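Side-chain contacts in Serine/threonine/tyrosine-interacting protein (Homo sapiens, PDB 2R0B), which is a catalytically inactive phosphatase that holds ERK1/ERK2 in the nucleus and, by binding the F-box of FBXW7, keeps it out of the SCF ubiquitin ligase: residues V28-G33 with Q54-Y59; F107-I112 with F132-N137. All blocks are in the same frame, centred on the assembly; numbering follows the deposited sequence.

In the fold
Two small apolar contacts on opposite sides of the chain's centre illustrate how one phosphatase domain is packed at its margin and in its interior. In contact 1 a short helix, 26-31, meets the loop leading into one of the sheet's two outermost strands, 58-63; this contact is partly buried, mixing an aromatic ring and a leucine with more exposed side chains. Contact 2 is fully buried and purely aliphatic, joining helix 103-116 to the loop between helices 120-130 and 138-152. The centres of contact 1 and contact 2 lie about 22 Å apart. In both, the polar bonds of the segments serve helix ends rather than bridging the contact, which leaves van der Waals packing to join them.

Contact 1 of 2, residues V28-G33 with Q54-Y59; sequences VLQKHG and QQLFRY
The backbones of 28-33 and 54-59 stay well apart, with 9.9 Å between Leu29 CA and Phe57 CA and 9.6 Å between Gln30 CA and Leu56 CA, so side chains must bridge the distance. Leu29 and Phe57 do most of this, crossing at about a right angle. The far end of the ring is what touches: Phe57 CZ lies 3.9 Å from Leu29 CB, and one branch of the leucine, Leu29 CD1, adds a second contact at 4.1 Å from Phe57 CZ. In Phe57 the ring carbon CG sits opposite the carbonyl carbon and beside the backbone N (chi1 -61°), an orientation that carries the ring across to the helix. One face is met within its own segment by Leu56 CB, which stands 4.0 Å off the plane of the Phe57 ring and nearer its border than its middle.

This is the edge of the dual-specificity phosphatase fold, where helix 26-31 packs against the approach to edge strand 58-63. Phe53, the first residue of the Phe53-Gln54-Gln55 motif that interacts with FBXW7, touches Leu29 and meets the Phe57 ring at a steep inclination, and thus links the binding motif to this packing. Farther out, Gln30 extends its amide until NE2 is 4.2 Å from Leu56 CD1, a loose van der Waals contact at the exposed margin.

Behind Leu29 the helix is closed by polar bonds. Val28 O accepts two donors from opposite faces of its carbonyl plane, His32 N at 3.2 Å and His32 ND1 also at 3.2 Å from Val28 O; the imidazole bond bends to 150° at the hydrogen. One residue on, Gly33 turns to a positive phi of 68° and completes a Schellman motif by bonding back into the last turn.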
ATOM      1  N   VAL A  28       7.509  -0.667 -17.093  1.00 20.00           N
ATOM      2  CA  VAL A  28       6.589  -1.596 -16.413  1.00 18.77           C
ATOM      3  C   VAL A  28       5.406  -0.833 -15.833  1.00 17.94           C
ATOM      4  O   VAL A  28       4.257  -1.227 -16.027  1.00 16.94           O
ATOM      5  CB  VAL A  28       7.317  -2.429 -15.333  1.00 18.97           C
ATOM      6  CG1 VAL A  28       6.349  -3.262 -14.531  1.00 19.23           C
ATOM      7  CG2 VAL A  28       8.371  -3.331 -15.991  1.00 20.80           C
ATOM      8  N   LEU A  29       5.697   0.297 -15.189  1.00 17.54           N
ATOM      9  CA  LEU A  29       4.665   1.140 -14.627  1.00 17.89           C
ATOM     10  C   LEU A  29       3.714   1.668 -15.695  1.00 17.93           C
ATOM     11  O   LEU A  29       2.500   1.619 -15.512  1.00 17.71           O
ATOM     12  CB  LEU A  29       5.279   2.286 -13.804  1.00 18.17           C
ATOM     13  CG  LEU A  29       6.115   1.806 -12.610  1.00 17.67           C
ATOM     14  CD1 LEU A  29       6.938   2.983 -12.115  1.00 20.85           C
ATOM     15  CD2 LEU A  29       5.284   1.248 -11.472  1.00 19.13           C
ATOM     16  N   GLN A  30       4.255   2.092 -16.834  1.00 18.11           N
ATOM     17  CA  GLN A  30       3.413   2.688 -17.875  1.00 19.43           C
ATOM     18  C   GLN A  30       2.588   1.611 -18.554  1.00 18.84           C
ATOM     19  O   GLN A  30       1.414   1.841 -18.825  1.00 19.79           O
ATOM     20  CB  GLN A  30       4.261   3.498 -18.866  1.00 19.16           C
ATOM     21  CG  GLN A  30       4.992   4.641 -18.147  1.00 19.09           C
ATOM     22  CD  GLN A  30       5.711   5.612 -19.055  1.00 21.90           C
ATOM     23  OE1 GLN A  30       6.417   5.217 -19.996  1.00 24.35           O
ATOM     24  NE2 GLN A  30       5.568   6.909 -18.747  1.00 25.73           N
ATOM     25  N   LYS A  31       3.182   0.430 -18.776  1.00 19.67           N
ATOM     26  CA  LYS A  31       2.471  -0.707 -19.394  1.00 20.58           C
ATOM     27  C   LYS A  31       1.252  -1.140 -18.591  1.00 19.74           C
ATOM     28  O   LYS A  31       0.250  -1.558 -19.168  1.00 18.70           O
ATOM     29  CB  LYS A  31       3.411  -1.901 -19.603  1.00 20.90           C
ATOM     30  CG  LYS A  31       2.754  -3.195 -20.125  1.00 23.98           C
ATOM     31  CD  LYS A  31       3.805  -4.278 -20.370  1.00 24.05           C
ATOM     32  CE  LYS A  31       4.496  -4.687 -19.065  1.00 27.41           C
ATOM     33  NZ  LYS A  31       5.799  -5.378 -19.288  1.00 30.07           N
ATOM     34  N   HIS A  32       1.340  -1.035 -17.264  1.00 18.11           N
ATOM     35  CA  HIS A  32       0.211  -1.375 -16.398  1.00 18.17           C
ATOM     36  C   HIS A  32      -0.734  -0.195 -16.081  1.00 17.73           C
ATOM     37  O   HIS A  32      -1.698  -0.358 -15.325  1.00 17.32           O
ATOM     38  CB  HIS A  32       0.722  -2.039 -15.112  1.00 18.32           C
ATOM     39  CG  HIS A  32       1.193  -3.449 -15.306  1.00 20.92           C
ATOM     40  ND1 HIS A  32       2.526  -3.787 -15.409  1.00 23.55           N
ATOM     41  CD2 HIS A  32       0.500  -4.610 -15.420  1.00 20.15           C
ATOM     42  CE1 HIS A  32       2.639  -5.096 -15.561  1.00 20.86           C
ATOM     43  NE2 HIS A  32       1.425  -5.617 -15.586  1.00 21.90           N
ATOM     44  N   GLY A  33      -0.464   0.970 -16.678  1.00 17.34           N
ATOM     45  CA  GLY A  33      -1.319   2.141 -16.533  1.00 17.76           C
ATOM     46  C   GLY A  33      -1.315   2.709 -15.133  1.00 17.32           C
ATOM     47  O   GLY A  33      -2.328   3.258 -14.695  1.00 18.78           O
ATOM     48  N   GLN A  54       8.966  12.680 -10.883  1.00 27.00           N
ATOM     49  CA  GLN A  54       8.360  13.912 -10.366  1.00 29.61           C
ATOM     50  C   GLN A  54       7.199  14.377 -11.226  1.00 29.89           C
ATOM     51  O   GLN A  54       6.188  14.865 -10.711  1.00 31.35           O
ATOM     52  CB  GLN A  54       9.407  15.031 -10.221  1.00 29.95           C
ATOM     53  CG  GLN A  54      10.727  14.602  -9.529  1.00 33.01           C
ATOM     54  CD  GLN A  54      10.501  13.917  -8.186  1.00 36.32           C
ATOM     55  OE1 GLN A  54       9.693  14.371  -7.370  1.00 39.06           O
ATOM     56  NE2 GLN A  54      11.211  12.812  -7.955  1.00 36.88           N
ATOM     57  N   GLN A  55       7.328  14.184 -12.532  1.00 29.88           N
ATOM     58  CA  GLN A  55       6.406  14.784 -13.480  1.00 29.59           C
ATOM     59  C   GLN A  55       5.343  13.826 -14.007  1.00 28.49           C
ATOM     60  O   GLN A  55       4.398  14.266 -14.645  1.00 29.93           O
ATOM     61  CB  GLN A  55       7.190  15.418 -14.643  1.00 30.07           C
ATOM     62  CG  GLN A  55       7.960  16.693 -14.287  1.00 33.13           C
ATOM     63  CD  GLN A  55       7.047  17.902 -14.095  1.00 35.53           C
ATOM     64  OE1 GLN A  55       6.413  18.060 -13.044  1.00 38.80           O
ATOM     65  NE2 GLN A  55       6.982  18.764 -15.108  1.00 36.66           N
ATOM     66  N   LEU A  56       5.484  12.529 -13.734  1.00 26.90           N
ATOM     67  CA  LEU A  56       4.655  11.519 -14.395  1.00 25.21           C
ATOM     68  C   LEU A  56       3.543  10.893 -13.559  1.00 23.97           C
ATOM     69  O   LEU A  56       2.620  10.291 -14.108  1.00 25.18           O
ATOM     70  CB  LEU A  56       5.531  10.408 -14.994  1.00 24.75           C
ATOM     71  CG  LEU A  56       6.527  10.808 -16.095  1.00 25.33           C
ATOM     72  CD1 LEU A  56       7.555   9.738 -16.331  1.00 25.71           C
ATOM     73  CD2 LEU A  56       5.815  11.144 -17.404  1.00 28.80           C
ATOM     74  N   PHE A  57       3.639  11.014 -12.245  1.00 21.97           N
ATOM     75  CA  PHE A  57       2.722  10.300 -11.360  1.00 19.66           C
ATOM     76  C   PHE A  57       2.298  11.216 -10.242  1.00 18.33           C
ATOM     77  O   PHE A  57       3.015  12.179  -9.923  1.00 18.36           O
ATOM     78  CB  PHE A  57       3.409   9.065 -10.744  1.00 19.57           C
ATOM     79  CG  PHE A  57       3.875   8.045 -11.747  1.00 19.46           C
ATOM     80  CD1 PHE A  57       2.978   7.294 -12.476  1.00 22.79           C
ATOM     81  CD2 PHE A  57       5.231   7.811 -11.934  1.00 20.30           C
ATOM     82  CE1 PHE A  57       3.421   6.357 -13.417  1.00 23.16           C
ATOM     83  CE2 PHE A  57       5.679   6.881 -12.884  1.00 21.61           C
ATOM     84  CZ  PHE A  57       4.765   6.149 -13.625  1.00 19.66           C
ATOM     85  N   ARG A  58       1.155  10.915  -9.633  1.00 16.27           N
ATOM     86  CA  ARG A  58       0.764  11.555  -8.372  1.00 16.36           C
ATOM     87  C   ARG A  58       1.199  10.685  -7.192  1.00 14.94           C
ATOM     88  O   ARG A  58       0.905   9.483  -7.152  1.00 15.32           O
ATOM     89  CB  ARG A  58      -0.740  11.805  -8.317  1.00 16.00           C
ATOM     90  CG  ARG A  58      -1.262  12.742  -9.400  1.00 21.43           C
ATOM     91  CD  ARG A  58      -2.692  13.156  -9.125  1.00 26.18           C
ATOM     92  NE  ARG A  58      -3.190  14.108 -10.123  1.00 32.68           N
ATOM     93  CZ  ARG A  58      -4.419  14.615 -10.123  1.00 34.52           C
ATOM     94  NH1 ARG A  58      -5.288  14.276  -9.171  1.00 35.48           N
ATOM     95  NH2 ARG A  58      -4.782  15.476 -11.072  1.00 35.94           N
ATOM     96  N   TYR A  59       1.898  11.283  -6.234  1.00 14.28           N
ATOM     97  CA  TYR A  59       2.455  10.540  -5.118  1.00 14.27           C
ATOM     98  C   TYR A  59       1.744  10.863  -3.816  1.00 14.34           C
ATOM     99  O   TYR A  59       1.206  11.962  -3.648  1.00 13.18           O
ATOM    100  CB  TYR A  59       3.947  10.869  -4.961  1.00 14.33           C
ATOM    101  CG  TYR A  59       4.841  10.203  -5.971  1.00 14.93           C
ATOM    102  CD1 TYR A  59       5.420   8.953  -5.706  1.00 14.42           C
ATOM    103  CD2 TYR A  59       5.120  10.812  -7.192  1.00 16.27           C
ATOM    104  CE1 TYR A  59       6.258   8.334  -6.635  1.00 16.14           C
ATOM    105  CE2 TYR A  59       5.939  10.203  -8.123  1.00 15.96           C
ATOM    106  CZ  TYR A  59       6.513   8.966  -7.841  1.00 16.58           C
ATOM    107  OH  TYR A  59       7.363   8.388  -8.754  1.00 16.86           O
TER

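Contact 2 of 2, residues F107-I112 with F132-N137; sequences FVIAYI and FCINPN
Asn137 OD1, one residue beyond the Pro136 that packs on Ile109, is gripped by two backbone groups: it accepts from Phe140 N and, weakly, from Gly139 N, making Asn137 the N-cap of helix 138-152. The backbone N of the same residue donates to Ser102 OG. In the same loop the side chains of Ile134 and Pro136 both set out toward helix 103-116, although Ile109 CA and Pro136 CA remain 9.4 Å apart.

On the helix side a single methyl makes the junction. Ile109 CD1 meets Ile134 CD1 tip to tip at 3.8 Å, and Ile109 CD1 also reaches Pro136 CG at 4.0 Å, the isoleucine and the proline crossing nearly at right angles. Ile134 presents its longer branch by placing CG1 between the backbone N and the carbonyl carbon (chi1 71°).

Ser102 belongs to the phosphatase signature loop, which in this pseudophosphatase lacks the catalytic cysteine, and helix 103-116 springs directly from it. A backbone hydrogen bond between Asn135 and Ile101 ties the segment 132-137 to that signature loop as well. Phe124 of helix 120-130 touches both Ile134 and Pro136, while Leu15 of strand 13-16 reaches Ile134, so the cluster lies where sheet and helices converge.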
ATOM      1  N   PHE A 107      -1.553  -1.246   4.621  1.00 13.01           N
ATOM      2  CA  PHE A 107      -2.347  -0.243   3.928  1.00 13.77           C
ATOM      3  C   PHE A 107      -3.244  -0.851   2.828  1.00 13.67           C
ATOM      4  O   PHE A 107      -4.381  -0.404   2.642  1.00 14.01           O
ATOM      5  CB  PHE A 107      -1.450   0.897   3.402  1.00 14.15           C
ATOM      6  CG  PHE A 107      -1.151   1.925   4.451  1.00 13.05           C
ATOM      7  CD1 PHE A 107      -2.095   2.906   4.760  1.00 15.34           C
ATOM      8  CD2 PHE A 107       0.026   1.848   5.209  1.00 15.25           C
ATOM      9  CE1 PHE A 107      -1.835   3.839   5.767  1.00 15.74           C
ATOM     10  CE2 PHE A 107       0.281   2.762   6.223  1.00 15.64           C
ATOM     11  CZ  PHE A 107      -0.650   3.765   6.498  1.00 16.06           C
ATOM     12  N   VAL A 108      -2.760  -1.906   2.161  1.00 13.54           N
ATOM     13  CA  VAL A 108      -3.577  -2.536   1.101  1.00 13.88           C
ATOM     14  C   VAL A 108      -4.713  -3.323   1.756  1.00 13.65           C
ATOM     15  O   VAL A 108      -5.862  -3.346   1.256  1.00 14.66           O
ATOM     16  CB  VAL A 108      -2.702  -3.402   0.162  1.00 13.84           C
ATOM     17  CG1 VAL A 108      -3.552  -4.373  -0.645  1.00 13.41           C
ATOM     18  CG2 VAL A 108      -1.850  -2.493  -0.785  1.00 14.63           C
ATOM     19  N   ILE A 109      -4.401  -3.938   2.897  1.00 12.62           N
ATOM     20  CA  ILE A 109      -5.409  -4.704   3.657  1.00 13.46           C
ATOM     21  C   ILE A 109      -6.505  -3.784   4.185  1.00 13.95           C
ATOM     22  O   ILE A 109      -7.674  -4.145   4.174  1.00 14.33           O
ATOM     23  CB  ILE A 109      -4.765  -5.598   4.759  1.00 12.82           C
ATOM     24  CG1 ILE A 109      -4.025  -6.774   4.068  1.00 13.66           C
ATOM     25  CG2 ILE A 109      -5.839  -6.087   5.794  1.00 13.49           C
ATOM     26  CD1 ILE A 109      -2.911  -7.478   4.881  1.00 13.92           C
ATOM     27  N   ALA A 110      -6.138  -2.597   4.654  1.00 13.85           N
ATOM     28  CA  ALA A 110      -7.143  -1.683   5.179  1.00 13.00           C
ATOM     29  C   ALA A 110      -8.146  -1.311   4.089  1.00 13.72           C
ATOM     30  O   ALA A 110      -9.353  -1.294   4.327  1.00 12.58           O
ATOM     31  CB  ALA A 110      -6.478  -0.427   5.727  1.00 14.16           C
ATOM     32  N   TYR A 111      -7.620  -1.039   2.892  1.00 11.96           N
ATOM     33  CA  TYR A 111      -8.442  -0.679   1.754  1.00 13.53           C
ATOM     34  C   TYR A 111      -9.390  -1.834   1.442  1.00 12.77           C
ATOM     35  O   TYR A 111     -10.581  -1.612   1.215  1.00 13.17           O
ATOM     36  CB  TYR A 111      -7.584  -0.295   0.528  1.00 13.37           C
ATOM     37  CG  TYR A 111      -8.451   0.041  -0.656  1.00 13.72           C
ATOM     38  CD1 TYR A 111      -9.049   1.304  -0.782  1.00 13.45           C
ATOM     39  CD2 TYR A 111      -8.769  -0.938  -1.591  1.00 15.16           C
ATOM     40  CE1 TYR A 111      -9.890   1.596  -1.857  1.00 13.11           C
ATOM     41  CE2 TYR A 111      -9.613  -0.662  -2.660  1.00 14.97           C
ATOM     42  CZ  TYR A 111     -10.158   0.597  -2.790  1.00 14.62           C
ATOM     43  OH  TYR A 111     -11.009   0.804  -3.846  1.00 17.43           O
ATOM     44  N   ILE A 112      -8.863  -3.057   1.463  1.00 13.32           N
ATOM     45  CA  ILE A 112      -9.673  -4.243   1.094  1.00 13.96           C
ATOM     46  C   ILE A 112     -10.758  -4.537   2.120  1.00 14.03           C
ATOM     47  O   ILE A 112     -11.920  -4.801   1.761  1.00 14.91           O
ATOM     48  CB  ILE A 112      -8.796  -5.491   0.900  1.00 14.44           C
ATOM     49  CG1 ILE A 112      -7.964  -5.336  -0.353  1.00 15.60           C
ATOM     50  CG2 ILE A 112      -9.689  -6.794   0.853  1.00 16.35           C
ATOM     51  CD1 ILE A 112      -6.820  -6.336  -0.460  1.00 15.36           C
ATOM     52  N   PHE A 132       3.057 -13.747  -1.565  1.00 16.83           N
ATOM     53  CA  PHE A 132       3.285 -14.779  -0.570  1.00 17.57           C
ATOM     54  C   PHE A 132       3.981 -14.317   0.707  1.00 17.42           C
ATOM     55  O   PHE A 132       3.827 -14.933   1.754  1.00 17.80           O
ATOM     56  CB  PHE A 132       4.040 -15.958  -1.206  1.00 18.43           C
ATOM     57  CG  PHE A 132       5.507 -15.697  -1.439  1.00 18.64           C
ATOM     58  CD1 PHE A 132       6.426 -15.825  -0.393  1.00 18.67           C
ATOM     59  CD2 PHE A 132       5.970 -15.380  -2.711  1.00 21.32           C
ATOM     60  CE1 PHE A 132       7.794 -15.602  -0.599  1.00 19.35           C
ATOM     61  CE2 PHE A 132       7.329 -15.165  -2.935  1.00 21.37           C
ATOM     62  CZ  PHE A 132       8.243 -15.270  -1.874  1.00 18.85           C
ATOM     63  N   CYS A 133       4.739 -13.227   0.609  1.00 17.43           N
ATOM     64  CA  CYS A 133       5.650 -12.858   1.666  1.00 16.96           C
ATOM     65  C   CYS A 133       5.056 -11.873   2.683  1.00 17.21           C
ATOM     66  O   CYS A 133       5.757 -11.500   3.643  1.00 16.65           O
ATOM     67  CB  CYS A 133       6.940 -12.289   1.052  1.00 16.39           C
ATOM     68  SG  CYS A 133       6.685 -10.775   0.144  1.00 21.65           S
ATOM     69  N   ILE A 134       3.779 -11.483   2.524  1.00 15.95           N
ATOM     70  CA  ILE A 134       3.227 -10.444   3.425  1.00 16.03           C
ATOM     71  C   ILE A 134       3.083 -10.869   4.884  1.00 16.56           C
ATOM     72  O   ILE A 134       2.773 -12.039   5.200  1.00 16.58           O
ATOM     73  CB  ILE A 134       1.898  -9.769   2.908  1.00 15.22           C
ATOM     74  CG1 ILE A 134       0.715 -10.733   2.983  1.00 16.13           C
ATOM     75  CG2 ILE A 134       2.085  -9.208   1.526  1.00 16.26           C
ATOM     76  CD1 ILE A 134      -0.663 -10.041   3.194  1.00 16.59           C
ATOM     77  N   ASN A 135       3.312  -9.906   5.775  1.00 16.49           N
ATOM     78  CA  ASN A 135       3.345 -10.180   7.203  1.00 17.01           C
ATOM     79  C   ASN A 135       3.281  -8.867   7.999  1.00 16.39           C
ATOM     80  O   ASN A 135       4.291  -8.409   8.529  1.00 17.33           O
ATOM     81  CB  ASN A 135       4.592 -11.026   7.519  1.00 18.12           C
ATOM     82  CG  ASN A 135       4.664 -11.496   8.961  1.00 19.23           C
ATOM     83  OD1 ASN A 135       3.655 -11.638   9.673  1.00 22.45           O
ATOM     84  ND2 ASN A 135       5.881 -11.746   9.404  1.00 21.52           N
ATOM     85  N   PRO A 136       2.081  -8.248   8.084  1.00 16.23           N
ATOM     86  CA  PRO A 136       2.019  -7.037   8.901  1.00 15.75           C
ATOM     87  C   PRO A 136       2.396  -7.371  10.347  1.00 15.67           C
ATOM     88  O   PRO A 136       2.023  -8.446  10.866  1.00 15.70           O
ATOM     89  CB  PRO A 136       0.541  -6.617   8.808  1.00 15.42           C
ATOM     90  CG  PRO A 136       0.015  -7.287   7.601  1.00 17.50           C
ATOM     91  CD  PRO A 136       0.759  -8.588   7.526  1.00 16.32           C
ATOM     92  N   ASN A 137       3.164  -6.498  11.004  1.00 15.81           N
ATOM     93  CA  ASN A 137       3.485  -6.750  12.420  1.00 15.17           C
ATOM     94  C   ASN A 137       2.206  -6.741  13.265  1.00 14.33           C
ATOM     95  O   ASN A 137       1.162  -6.268  12.814  1.00 14.50           O
ATOM     96  CB  ASN A 137       4.572  -5.784  12.964  1.00 15.45           C
ATOM     97  CG  ASN A 137       4.082  -4.372  13.179  1.00 16.63           C
ATOM     98  OD1 ASN A 137       3.081  -4.128  13.865  1.00 16.82           O
ATOM     99  ND2 ASN A 137       4.816  -3.410  12.628  1.00 17.56           N
TER